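Local coordinates for thiol-activated cytolysin (Desulfobulbus propionicus, PDB 6NAL), which probably forms large pores in target membranes, as cholesterol-dependent cytolysins and their relatives do, by assembling soluble monomers into rings, at residues 20-25 / 345-350; 75-80 / 334-339; 144-149 / 240-245; 151-156 / 176-181; 158-161 / 166-169. One frame throughout, in Å; residues are numbered along the deposited sequence.

Contact 1: 20-25 / 345-350; sequences TVMVFN and VSAGVH
With its CG beside the backbone N (chi1 -56°) and a bend at its third torsion (chi3 -87°), the selenomethionine Met22 turns its end to Ala347, where CE stops 3.9 Å from Ala347 CB. Val349 has CG1 beside its own backbone N (chi1 -72°), which directs that methyl at the backbone of the other segment: Val349 CG1 lies 3.6 Å from Met22 O. Phe24 behaves differently. Its CB starts toward the partner segment, 3.7 Å from His350 O, but the ring leads away from it and meets Phe59 edge-to-face. Here a loop between helix 2-12 and strand 37-41 is laid against the start of strand 349-372, one of the long strands running through the cytolysin fold, and Met22 also touches Leu83 of helix 81-84 and Leu233 of strand 232-250. No direct hydrogen bond joins the segments. A water does so instead, accepting from Phe24 N at 2.7 Å and donating to His350 O at 2.5 Å, so that a backbone N-H and a carbonyl that do not pair with each other are linked beside the apolar contacts. The imidazole of His350 turns elsewhere, its ND1 hydrogen-bonded to Asp58 OD1.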
# COMPACT_ATOMS: atom_id res chain seq x y z
N THR A 20 8.66 -32.49 -17.96
CA THR A 20 8.02 -32.98 -16.76
C THR A 20 8.74 -34.13 -16.06
O THR A 20 8.22 -34.67 -15.09
CB THR A 20 6.59 -33.42 -17.08
OG1 THR A 20 6.62 -34.63 -17.84
CG2 THR A 20 5.87 -32.34 -17.87
N VAL A 21 9.92 -34.52 -16.51
CA VAL A 21 10.53 -35.69 -15.87
C VAL A 21 11.20 -35.32 -14.55
O VAL A 21 11.16 -36.09 -13.59
CB VAL A 21 11.49 -36.39 -16.86
CG1 VAL A 21 12.70 -35.55 -17.13
CG2 VAL A 21 11.92 -37.70 -16.30
N MSE A 22 11.84 -34.16 -14.46
CA MSE A 22 12.16 -33.60 -13.14
C MSE A 22 11.35 -32.28 -12.99
O MSE A 22 11.14 -31.54 -13.96
CB MSE A 22 13.65 -33.36 -12.97
CG MSE A 22 14.54 -34.57 -13.19
SE MSE A 22 16.41 -33.96 -12.90
CE MSE A 22 17.01 -33.31 -14.44
N VAL A 23 10.87 -32.03 -11.78
CA VAL A 23 10.05 -30.85 -11.48
C VAL A 23 10.47 -30.27 -10.14
O VAL A 23 10.53 -30.99 -9.14
CB VAL A 23 8.55 -31.19 -11.44
CG1 VAL A 23 8.32 -32.24 -10.41
CG2 VAL A 23 7.70 -29.93 -11.08
N PHE A 24 10.75 -28.97 -10.11
CA PHE A 24 11.00 -28.30 -8.84
C PHE A 24 9.74 -28.40 -8.00
O PHE A 24 8.63 -28.23 -8.52
CB PHE A 24 11.39 -26.82 -9.06
CG PHE A 24 11.82 -26.14 -7.81
CD1 PHE A 24 13.12 -26.27 -7.33
CD2 PHE A 24 10.91 -25.37 -7.08
CE1 PHE A 24 13.51 -25.62 -6.14
CE2 PHE A 24 11.29 -24.73 -5.89
CZ PHE A 24 12.57 -24.85 -5.42
N ASN A 25 9.90 -28.64 -6.71
CA ASN A 25 8.75 -28.53 -5.84
C ASN A 25 8.96 -27.49 -4.75
O ASN A 25 9.83 -27.64 -3.88
CB ASN A 25 8.37 -29.83 -5.18
CG ASN A 25 7.16 -29.66 -4.28
OD1 ASN A 25 6.08 -29.16 -4.71
ND2 ASN A 25 7.36 -29.99 -3.01
N VAL A 345 18.72 -32.11 -25.51
CA VAL A 345 17.85 -31.07 -24.99
C VAL A 345 18.17 -30.78 -23.53
O VAL A 345 18.39 -31.70 -22.73
CB VAL A 345 16.38 -31.50 -25.17
CG1 VAL A 345 15.42 -30.55 -24.39
CG2 VAL A 345 16.01 -31.53 -26.64
N SER A 346 18.17 -29.48 -23.18
CA SER A 346 18.48 -29.04 -21.82
C SER A 346 17.54 -29.67 -20.83
O SER A 346 16.37 -29.89 -21.12
CB SER A 346 18.31 -27.52 -21.69
OG SER A 346 18.69 -26.92 -22.89
N ALA A 347 18.07 -29.92 -19.62
CA ALA A 347 17.27 -30.35 -18.47
C ALA A 347 17.16 -29.25 -17.41
O ALA A 347 16.82 -29.54 -16.26
CB ALA A 347 17.83 -31.62 -17.84
N GLY A 348 17.52 -28.02 -17.77
CA GLY A 348 17.23 -26.90 -16.88
C GLY A 348 15.75 -26.86 -16.59
O GLY A 348 14.92 -27.07 -17.48
N VAL A 349 15.40 -26.65 -15.33
CA VAL A 349 14.00 -26.51 -14.98
C VAL A 349 13.69 -25.10 -14.48
O VAL A 349 14.58 -24.33 -14.10
CB VAL A 349 13.55 -27.54 -13.93
CG1 VAL A 349 13.49 -28.92 -14.58
CG2 VAL A 349 14.47 -27.57 -12.75
N HIS A 350 12.39 -24.77 -14.56
CA HIS A 350 11.72 -23.64 -13.92
C HIS A 350 11.29 -24.06 -12.53
O HIS A 350 10.91 -25.22 -12.31
CB HIS A 350 10.47 -23.27 -14.73
CG HIS A 350 10.24 -21.80 -14.89
ND1 HIS A 350 11.16 -20.96 -15.48
CD2 HIS A 350 9.17 -21.03 -14.56
CE1 HIS A 350 10.67 -19.72 -15.49
NE2 HIS A 350 9.47 -19.74 -14.94
O HOH W 1 9.87 -27.44 -12.18

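Contact 2: 75-80 / 334-339; sequences ALLVAS and LNYYTV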
# COMPACT_ATOMS: atom_id res chain seq x y z
N ALA A 75 30.21 -36.35 -16.96
CA ALA A 75 29.58 -37.42 -16.18
C ALA A 75 28.24 -37.79 -16.80
O ALA A 75 27.69 -37.05 -17.63
CB ALA A 75 29.37 -37.01 -14.72
N LEU A 76 27.74 -38.97 -16.42
CA LEU A 76 26.38 -39.39 -16.76
C LEU A 76 25.58 -39.60 -15.49
O LEU A 76 26.12 -39.99 -14.45
CB LEU A 76 26.38 -40.65 -17.56
CG LEU A 76 26.96 -40.52 -18.97
CD1 LEU A 76 26.92 -41.97 -19.53
CD2 LEU A 76 26.22 -39.59 -19.85
N LEU A 77 24.29 -39.30 -15.57
CA LEU A 77 23.43 -39.37 -14.39
C LEU A 77 22.12 -39.98 -14.82
O LEU A 77 21.79 -39.94 -16.01
CB LEU A 77 23.15 -37.99 -13.81
CG LEU A 77 24.33 -37.18 -13.32
CD1 LEU A 77 23.89 -35.72 -13.13
CD2 LEU A 77 24.88 -37.83 -12.01
N VAL A 78 21.35 -40.50 -13.85
CA VAL A 78 19.94 -40.83 -14.12
C VAL A 78 19.06 -39.68 -13.62
O VAL A 78 19.13 -39.26 -12.46
CB VAL A 78 19.51 -42.20 -13.52
CG1 VAL A 78 20.56 -43.29 -13.78
CG2 VAL A 78 19.18 -42.13 -12.05
N ALA A 79 18.24 -39.16 -14.51
CA ALA A 79 17.38 -38.03 -14.15
C ALA A 79 16.42 -38.46 -13.05
O ALA A 79 15.88 -39.58 -13.06
CB ALA A 79 16.63 -37.53 -15.37
N SER A 80 16.21 -37.57 -12.10
CA SER A 80 15.49 -37.92 -10.88
C SER A 80 15.21 -36.63 -10.13
O SER A 80 16.07 -35.74 -10.10
CB SER A 80 16.33 -38.86 -10.01
OG SER A 80 15.74 -38.94 -8.75
N LEU A 334 30.61 -24.60 -8.74
CA LEU A 334 29.49 -23.76 -8.32
C LEU A 334 28.20 -24.29 -8.91
O LEU A 334 27.33 -24.73 -8.17
CB LEU A 334 29.68 -22.31 -8.74
CG LEU A 334 30.86 -21.63 -8.08
CD1 LEU A 334 31.00 -20.18 -8.46
CD2 LEU A 334 30.76 -21.77 -6.55
N ASN A 335 28.09 -24.30 -10.22
CA ASN A 335 26.87 -24.77 -10.85
C ASN A 335 27.23 -25.70 -12.00
O ASN A 335 28.32 -25.62 -12.56
CB ASN A 335 26.03 -23.59 -11.32
CG ASN A 335 25.57 -22.69 -10.17
OD1 ASN A 335 26.24 -21.70 -9.82
ND2 ASN A 335 24.44 -23.02 -9.57
N TYR A 336 26.32 -26.61 -12.31
CA TYR A 336 26.49 -27.51 -13.44
C TYR A 336 25.17 -27.53 -14.19
O TYR A 336 24.10 -27.22 -13.65
CB TYR A 336 27.02 -28.93 -13.00
CG TYR A 336 26.06 -29.85 -12.30
CD1 TYR A 336 25.72 -29.63 -10.99
CD2 TYR A 336 25.49 -30.93 -12.96
CE1 TYR A 336 24.78 -30.42 -10.34
CE2 TYR A 336 24.58 -31.76 -12.30
CZ TYR A 336 24.23 -31.50 -11.00
OH TYR A 336 23.33 -32.31 -10.35
N TYR A 337 25.28 -27.86 -15.47
CA TYR A 337 24.20 -27.86 -16.43
C TYR A 337 24.18 -29.22 -17.11
O TYR A 337 25.24 -29.72 -17.53
CB TYR A 337 24.37 -26.74 -17.47
CG TYR A 337 24.45 -25.40 -16.75
CD1 TYR A 337 25.68 -24.91 -16.28
CD2 TYR A 337 23.30 -24.65 -16.49
CE1 TYR A 337 25.76 -23.72 -15.61
CE2 TYR A 337 23.37 -23.44 -15.81
CZ TYR A 337 24.61 -22.98 -15.37
OH TYR A 337 24.71 -21.79 -14.68
N THR A 338 22.99 -29.82 -17.13
CA THR A 338 22.75 -31.13 -17.69
C THR A 338 21.94 -30.98 -18.96
O THR A 338 21.08 -30.11 -19.07
CB THR A 338 21.96 -32.08 -16.76
OG1 THR A 338 20.82 -31.41 -16.18
CG2 THR A 338 22.84 -32.56 -15.68
N VAL A 339 22.17 -31.90 -19.87
CA VAL A 339 21.40 -32.09 -21.08
C VAL A 339 20.95 -33.57 -21.11
O VAL A 339 21.58 -34.43 -20.49
CB VAL A 339 22.31 -31.62 -22.24
CG1 VAL A 339 23.25 -32.74 -22.70
CG2 VAL A 339 21.51 -30.98 -23.34
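Leu77 and Tyr336 approach each other from opposite directions, whereas Leu77 and Thr338 cross at about a right angle. A single methyl serves both: Leu77 CD1 lies 4.1 Å from Tyr336 CE2 and 4.2 Å from Thr338 CG2. The methyl comes to the tyrosine ring obliquely. CB of Tyr336 points toward the 75-80 segment, and from there the first torsion (chi1 73°) sets the ring between the backbone N and the carbonyl carbon, bringing CE2 to the leucine methyl. Two residues further on, Thr338 has its methyl beside the backbone N and its hydroxyl in the position between N and carbonyl carbon (chi1 46°), and it is the methyl that meets the leucine. The two strands, 76-78 and 332-340, both pair antiparallel with strand 232-250 in the large sheet of the cytolysin fold. They are not paired with each other here, and the closest CA atoms, those of Leu77 and Thr338, are 8.9 Å apart. Leu83 of helix 81-84 touches both Leu77 and Tyr336. With no hydrogen bond between the segments and carbon atoms at every point of closest approach, the contact rests on van der Waals and hydrophobic contact within the buried interior.

Contact 3: 144-149 / 240-245; sequences ANFQYS and YGRQIF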
# COMPACT_ATOMS: atom_id res chain seq x y z
N ALA A 144 38.56 -9.29 -7.74
CA ALA A 144 37.17 -9.60 -7.41
C ALA A 144 36.20 -8.84 -8.33
O ALA A 144 36.29 -7.62 -8.48
CB ALA A 144 36.91 -9.27 -5.94
N ASN A 145 35.31 -9.59 -8.98
CA ASN A 145 34.32 -9.03 -9.89
C ASN A 145 33.06 -9.89 -9.74
O ASN A 145 32.97 -10.97 -10.35
CB ASN A 145 34.79 -9.00 -11.34
CG ASN A 145 33.67 -8.58 -12.30
OD1 ASN A 145 32.59 -8.18 -11.84
ND2 ASN A 145 33.89 -8.67 -13.62
N PHE A 146 32.10 -9.41 -8.96
CA PHE A 146 31.06 -10.28 -8.42
C PHE A 146 29.73 -9.99 -9.07
O PHE A 146 29.42 -8.84 -9.40
CB PHE A 146 30.95 -10.14 -6.90
CG PHE A 146 32.06 -10.84 -6.13
CD1 PHE A 146 32.22 -12.23 -6.18
CD2 PHE A 146 32.92 -10.12 -5.32
CE1 PHE A 146 33.23 -12.88 -5.47
CE2 PHE A 146 33.92 -10.76 -4.61
CZ PHE A 146 34.07 -12.14 -4.67
N GLN A 147 28.96 -11.06 -9.30
CA GLN A 147 27.51 -10.96 -9.41
C GLN A 147 26.89 -10.88 -8.02
O GLN A 147 27.34 -11.52 -7.07
CB GLN A 147 26.93 -12.14 -10.19
CG GLN A 147 25.41 -12.17 -10.13
CD GLN A 147 24.83 -13.52 -10.54
OE1 GLN A 147 25.53 -14.36 -11.12
NE2 GLN A 147 23.54 -13.73 -10.25
N TYR A 148 25.83 -10.08 -7.90
CA TYR A 148 25.29 -9.69 -6.62
C TYR A 148 23.84 -10.12 -6.57
O TYR A 148 23.14 -10.05 -7.57
CB TYR A 148 25.45 -8.20 -6.44
CG TYR A 148 24.96 -7.70 -5.12
CD1 TYR A 148 25.73 -7.81 -3.99
CD2 TYR A 148 23.74 -7.07 -5.02
CE1 TYR A 148 25.29 -7.32 -2.78
CE2 TYR A 148 23.27 -6.59 -3.81
CZ TYR A 148 24.07 -6.71 -2.70
OH TYR A 148 23.65 -6.23 -1.49
N SER A 149 23.43 -10.68 -5.43
CA SER A 149 22.04 -11.09 -5.22
C SER A 149 21.68 -10.83 -3.77
O SER A 149 22.49 -11.10 -2.89
CB SER A 149 21.77 -12.58 -5.47
OG SER A 149 22.11 -12.92 -6.79
N TYR A 240 33.28 -22.93 -12.30
CA TYR A 240 34.13 -22.96 -11.13
C TYR A 240 34.46 -21.53 -10.69
O TYR A 240 34.73 -20.66 -11.52
CB TYR A 240 35.47 -23.71 -11.42
CG TYR A 240 35.29 -25.12 -11.84
CD1 TYR A 240 34.93 -25.41 -13.13
CD2 TYR A 240 35.44 -26.17 -10.95
CE1 TYR A 240 34.75 -26.69 -13.54
CE2 TYR A 240 35.27 -27.49 -11.36
CZ TYR A 240 34.93 -27.73 -12.67
OH TYR A 240 34.70 -28.98 -13.15
N GLY A 241 34.49 -21.31 -9.40
CA GLY A 241 34.79 -19.97 -8.97
C GLY A 241 34.70 -19.81 -7.48
O GLY A 241 35.16 -20.68 -6.75
N ARG A 242 34.10 -18.70 -7.02
CA ARG A 242 34.13 -18.28 -5.63
C ARG A 242 32.79 -17.67 -5.26
O ARG A 242 32.16 -16.99 -6.06
CB ARG A 242 35.23 -17.23 -5.43
CG ARG A 242 35.33 -16.59 -4.06
CD ARG A 242 36.61 -15.69 -4.07
NE ARG A 242 36.71 -14.79 -2.94
CZ ARG A 242 37.19 -15.13 -1.75
NH1 ARG A 242 37.61 -16.38 -1.58
NH2 ARG A 242 37.29 -14.24 -0.76
N GLN A 243 32.42 -17.80 -4.01
CA GLN A 243 31.08 -17.48 -3.59
C GLN A 243 31.19 -17.01 -2.14
O GLN A 243 31.87 -17.63 -1.32
CB GLN A 243 30.17 -18.70 -3.77
CG GLN A 243 28.76 -18.40 -4.05
CD GLN A 243 28.02 -19.56 -4.68
OE1 GLN A 243 27.07 -19.35 -5.42
NE2 GLN A 243 28.44 -20.79 -4.39
N ILE A 244 30.54 -15.90 -1.87
CA ILE A 244 30.42 -15.35 -0.54
C ILE A 244 28.94 -15.17 -0.21
O ILE A 244 28.18 -14.57 -0.98
CB ILE A 244 31.15 -13.99 -0.45
CG1 ILE A 244 32.60 -14.21 -0.90
CG2 ILE A 244 31.00 -13.46 0.95
CD1 ILE A 244 33.32 -12.93 -1.17
N PHE A 245 28.55 -15.66 0.96
CA PHE A 245 27.20 -15.49 1.47
C PHE A 245 27.26 -14.67 2.74
O PHE A 245 28.10 -14.96 3.59
CB PHE A 245 26.56 -16.84 1.78
CG PHE A 245 26.15 -17.61 0.58
CD1 PHE A 245 27.00 -18.50 -0.00
CD2 PHE A 245 24.89 -17.43 0.03
CE1 PHE A 245 26.61 -19.23 -1.13
CE2 PHE A 245 24.50 -18.13 -1.09
CZ PHE A 245 25.35 -19.04 -1.66
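The ring of Phe146 reaches Ile244 and Arg242 of strand 232-250. From CB, which points toward the other segment, CG is set beside the backbone N (chi1 -76°), and the ring then carries the contact outward to its far end. Phe146 CE2 lies 4.1 Å from Ile244 CD1. At the tip, Phe146 CZ lies 3.7 Å from Ile244 CD1, with the two side chains crossing at about a right angle. The other neighbour of Phe146 CZ is Arg242 NE, 4.1 Å away. That approach is edge to edge, near the planes of both ring and guanidinium, which are turned 33° from each other, so the guanidinium does not stack on the ring face. Arg242 reaches this place through a chain extended from CG to NE, while its NH1 is hydrogen-bonded to Ser297 OG and Gly295 O, which anchors the charged end beyond the aromatic ring. Phe146 lies just before strand 147-152, whose neighbour in the antiparallel sheet is strand 187-202; strand 232-250 lies on the other side of 187-202. The phenyl ring therefore reaches past the intervening strand, touching Gln195 on it, to side chains that also pack on Val293 of strand 287-294.

Contact 4: 151-156 / 176-181; sequences SLVYDE and IDFSST
Phe178 stands in the first turn of helix 178-183, whose N-cap is Asp177, and its ring packs on the chain leading from strand 147-152 to the next helix, 156-163, itself N-capped by Asp155. CG of Phe178 lies beside the backbone N (chi1 -72°), which lays the ring against the turn at Asp155. The backbone there provides a CH-pi contact: Asp155 CA sits 3.8 Å from the centroid of the Phe178 ring and only 3° off its normal. The ring rim is met by Val153, whose CG2 is 3.6 Å from Phe178 CZ, near the ring plane. Glu156 bends at its second torsion and runs alongside the phenyl group in the opposite sense, its carboxylate turned 67° from the ring plane. Glu156 CD lies 3.3 Å from Phe178 CD2, and OE2 comes to the ring edge in its plane. Asp155 directs its own carboxylate away from the ring, to Thr27 OG1 and to Glu158 N. At the other cap, Asp177 OD1 accepts from Ser179 N at 3.3 Å and from Ser179 OG at 2.9 Å, both from the same face of the carboxylate. Its other oxygen is also engaged: Ser180 OG approaches Asp177 OD2 from above the carboxylate plane, at 2.7 Å.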
# COMPACT_ATOMS: atom_id res chain seq x y z
N SER A 151 18.02 -10.72 -0.90
CA SER A 151 16.60 -10.95 -0.74
C SER A 151 16.35 -11.41 0.68
O SER A 151 17.19 -12.09 1.28
CB SER A 151 16.10 -11.98 -1.78
OG SER A 151 14.70 -12.29 -1.57
N LEU A 152 15.24 -10.97 1.26
CA LEU A 152 14.65 -11.69 2.37
C LEU A 152 14.38 -13.12 1.95
O LEU A 152 14.19 -13.39 0.76
CB LEU A 152 13.35 -11.03 2.76
CG LEU A 152 13.36 -9.69 3.50
CD1 LEU A 152 11.91 -9.08 3.46
CD2 LEU A 152 13.92 -9.89 4.87
N VAL A 153 14.39 -14.05 2.90
CA VAL A 153 14.14 -15.46 2.60
C VAL A 153 13.16 -16.00 3.63
O VAL A 153 13.40 -15.91 4.84
CB VAL A 153 15.42 -16.33 2.53
CG1 VAL A 153 16.55 -15.60 1.75
CG2 VAL A 153 15.98 -16.67 3.86
N TYR A 154 12.05 -16.55 3.14
CA TYR A 154 11.01 -17.07 4.00
C TYR A 154 11.33 -18.47 4.44
O TYR A 154 11.11 -18.80 5.60
CB TYR A 154 9.67 -17.05 3.26
CG TYR A 154 8.45 -17.59 4.05
CD1 TYR A 154 7.94 -16.93 5.19
CD2 TYR A 154 7.79 -18.76 3.63
CE1 TYR A 154 6.84 -17.44 5.89
CE2 TYR A 154 6.68 -19.24 4.29
CZ TYR A 154 6.21 -18.58 5.42
OH TYR A 154 5.12 -19.09 6.09
N ASP A 155 11.83 -19.32 3.54
CA ASP A 155 12.15 -20.70 3.91
C ASP A 155 13.20 -21.26 2.95
O ASP A 155 13.67 -20.57 2.03
CB ASP A 155 10.88 -21.59 3.93
CG ASP A 155 10.14 -21.62 2.58
OD1 ASP A 155 10.65 -20.98 1.61
OD2 ASP A 155 9.05 -22.27 2.50
N GLU A 156 13.56 -22.53 3.16
CA GLU A 156 14.65 -23.13 2.40
C GLU A 156 14.35 -23.11 0.91
O GLU A 156 15.29 -23.10 0.10
CB GLU A 156 14.91 -24.56 2.87
CG GLU A 156 15.50 -24.70 4.28
CD GLU A 156 14.42 -24.91 5.37
OE1 GLU A 156 13.20 -24.66 5.07
OE2 GLU A 156 14.79 -25.31 6.52
N ILE A 176 21.49 -22.51 9.22
CA ILE A 176 20.18 -22.09 8.76
C ILE A 176 19.17 -23.14 9.23
O ILE A 176 19.23 -24.29 8.80
CB ILE A 176 20.16 -21.97 7.22
CG1 ILE A 176 21.17 -20.93 6.76
CG2 ILE A 176 18.73 -21.72 6.76
CD1 ILE A 176 20.59 -19.62 6.54
N ASP A 177 18.23 -22.76 10.07
CA ASP A 177 17.13 -23.65 10.44
C ASP A 177 15.90 -22.78 10.62
O ASP A 177 15.83 -21.99 11.56
CB ASP A 177 17.44 -24.46 11.70
CG ASP A 177 16.21 -25.27 12.22
OD1 ASP A 177 15.26 -25.58 11.43
OD2 ASP A 177 16.21 -25.61 13.43
N PHE A 178 14.95 -22.89 9.72
CA PHE A 178 13.84 -21.95 9.75
C PHE A 178 12.78 -22.28 10.78
O PHE A 178 12.01 -21.39 11.14
CB PHE A 178 13.23 -21.86 8.38
CG PHE A 178 14.09 -21.16 7.40
CD1 PHE A 178 14.04 -19.79 7.28
CD2 PHE A 178 14.98 -21.86 6.62
CE1 PHE A 178 14.83 -19.15 6.36
CE2 PHE A 178 15.76 -21.20 5.71
CZ PHE A 178 15.68 -19.86 5.58
N SER A 179 12.72 -23.52 11.27
CA SER A 179 11.82 -23.81 12.38
C SER A 179 12.27 -23.10 13.65
O SER A 179 11.45 -22.52 14.37
CB SER A 179 11.70 -25.33 12.57
OG SER A 179 12.89 -25.93 13.06
N SER A 180 13.58 -23.10 13.94
CA SER A 180 14.05 -22.36 15.11
C SER A 180 13.85 -20.86 14.93
O SER A 180 13.56 -20.15 15.91
CB SER A 180 15.54 -22.63 15.40
OG SER A 180 15.80 -24.00 15.62
N THR A 181 13.99 -20.37 13.69
CA THR A 181 13.99 -18.93 13.42
C THR A 181 12.60 -18.34 13.54
O THR A 181 12.43 -17.24 14.07
CB THR A 181 14.59 -18.66 12.04
OG1 THR A 181 16.02 -18.69 12.12
CG2 THR A 181 14.18 -17.33 11.52

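Contact 5: 158-161 / 166-169; sequences ELML and DISY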
# COMPACT_ATOMS: atom_id res chain seq x y z
N GLU A 158 12.59 -20.80 -0.96
CA GLU A 158 12.82 -19.51 -1.58
C GLU A 158 14.31 -19.31 -1.73
O GLU A 158 14.75 -18.76 -2.73
CB GLU A 158 12.20 -18.37 -0.76
CG GLU A 158 11.92 -17.10 -1.64
CD GLU A 158 11.72 -15.77 -0.89
OE1 GLU A 158 11.45 -15.80 0.34
OE2 GLU A 158 11.86 -14.68 -1.53
N LEU A 159 15.08 -19.79 -0.74
CA LEU A 159 16.53 -19.70 -0.78
C LEU A 159 17.07 -20.43 -1.99
O LEU A 159 17.80 -19.85 -2.80
CB LEU A 159 17.14 -20.29 0.50
CG LEU A 159 18.51 -19.73 0.88
CD1 LEU A 159 18.84 -19.75 2.35
CD2 LEU A 159 19.59 -20.55 0.16
N MSE A 160 16.71 -21.69 -2.14
CA MSE A 160 17.29 -22.48 -3.22
C MSE A 160 16.95 -21.85 -4.54
O MSE A 160 17.77 -21.75 -5.40
CB MSE A 160 16.80 -23.91 -3.19
CG MSE A 160 17.59 -24.80 -2.23
SE MSE A 160 16.48 -26.37 -1.75
CE MSE A 160 16.10 -27.03 -3.51
N LEU A 161 15.72 -21.37 -4.68
CA LEU A 161 15.29 -20.88 -5.98
C LEU A 161 15.90 -19.53 -6.36
O LEU A 161 16.06 -19.23 -7.55
CB LEU A 161 13.78 -20.78 -6.00
CG LEU A 161 13.19 -20.57 -7.37
CD1 LEU A 161 13.62 -21.68 -8.33
CD2 LEU A 161 11.64 -20.51 -7.26
N ASP A 166 23.57 -24.86 -2.78
CA ASP A 166 23.49 -26.20 -2.20
C ASP A 166 23.01 -26.03 -0.77
O ASP A 166 23.80 -25.73 0.12
CB ASP A 166 24.85 -26.90 -2.26
CG ASP A 166 24.89 -28.21 -1.46
OD1 ASP A 166 26.01 -28.52 -0.99
OD2 ASP A 166 23.83 -28.92 -1.32
N ILE A 167 21.71 -26.20 -0.54
CA ILE A 167 21.17 -25.94 0.79
C ILE A 167 21.92 -26.73 1.84
O ILE A 167 22.20 -26.23 2.94
CB ILE A 167 19.67 -26.27 0.83
CG1 ILE A 167 19.03 -25.52 2.00
CG2 ILE A 167 19.45 -27.80 0.96
CD1 ILE A 167 18.69 -24.06 1.72
N SER A 168 22.24 -27.98 1.53
CA SER A 168 22.90 -28.84 2.49
C SER A 168 24.18 -28.20 3.01
O SER A 168 24.38 -28.12 4.22
CB SER A 168 23.18 -30.19 1.84
OG SER A 168 24.31 -30.80 2.43
N TYR A 169 25.04 -27.74 2.10
CA TYR A 169 26.27 -27.03 2.50
C TYR A 169 25.95 -25.79 3.33
O TYR A 169 26.53 -25.57 4.41
CB TYR A 169 27.05 -26.64 1.24
CG TYR A 169 28.38 -25.93 1.47
CD1 TYR A 169 29.53 -26.65 1.81
CD2 TYR A 169 28.50 -24.54 1.32
CE1 TYR A 169 30.73 -26.01 2.01
CE2 TYR A 169 29.71 -23.89 1.52
CZ TYR A 169 30.82 -24.63 1.87
OH TYR A 169 32.03 -24.01 2.08
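Helices 156-163 and 167-174 follow each other through a very short connection, and their backbones come closest at Met160 and Ile167, whose CA atoms are 6.6 Å apart. Ile167 supplies the side chain on which the contact turns. Its CG1 lies opposite the backbone N (chi1 -159°), and the branch ends in CD1, which reaches Leu159 CD2 at 3.9 Å; the leucine and isoleucine side chains pass at an oblique angle. The selenomethionine Met160 comes to a different part of the same residue. Its CG lies 4.0 Å from Ile167 CB and its SE 4.1 Å from that same atom, with the two side chains at about a right angle, so the flank of the methionine chain rests against the branch point of the isoleucine. A bend at its last torsion (chi3 55°) turns CE off from this line, and the residue also packs on Phe24 and on Phe59 of strand 44-59. The start of the second helix is capped by Asp166, although the bond from Tyr169 N to Asp166 OD1 is weak at 3.3 Å. On the first helix, Glu158 forms a salt bridge with Lys162. Lying between sheet strands 147-152 and 187-202, these helices are consistent with the bundles that in related cytolysins unfold into membrane-spanning hairpins. They meet here through aliphatic carbon and selenium, without a hydrogen bond between the segments: the contact rests on van der Waals contact and partial burial of apolar surface, Leu159 being the buried member, with a cap and a salt bridge beside it.

How the contacts relate
Along the chain the contacts are nested: contact 1 encloses contact 2, which encloses contact 3, then contact 4, with contact 5 innermost. Contacts 1 and 2 touch, with centres about 11 Å apart. Contacts 2, 3 and 4 all reach the large antiparallel sheet, and contacts 3 and 4 share strand 147-152. Contact 4 joins the end of that strand and its loop to helix 178-183, contact 5 the two helices between, 156-163 and 167-174; their centres are about 10 Å apart. Helix 156-163 meets the 20-25 loop of contact 1 through Phe24. These helices probably correspond to a bundle beside the core sheet that, in cholesterol-dependent cytolysins, unfolds into a membrane-spanning hairpin.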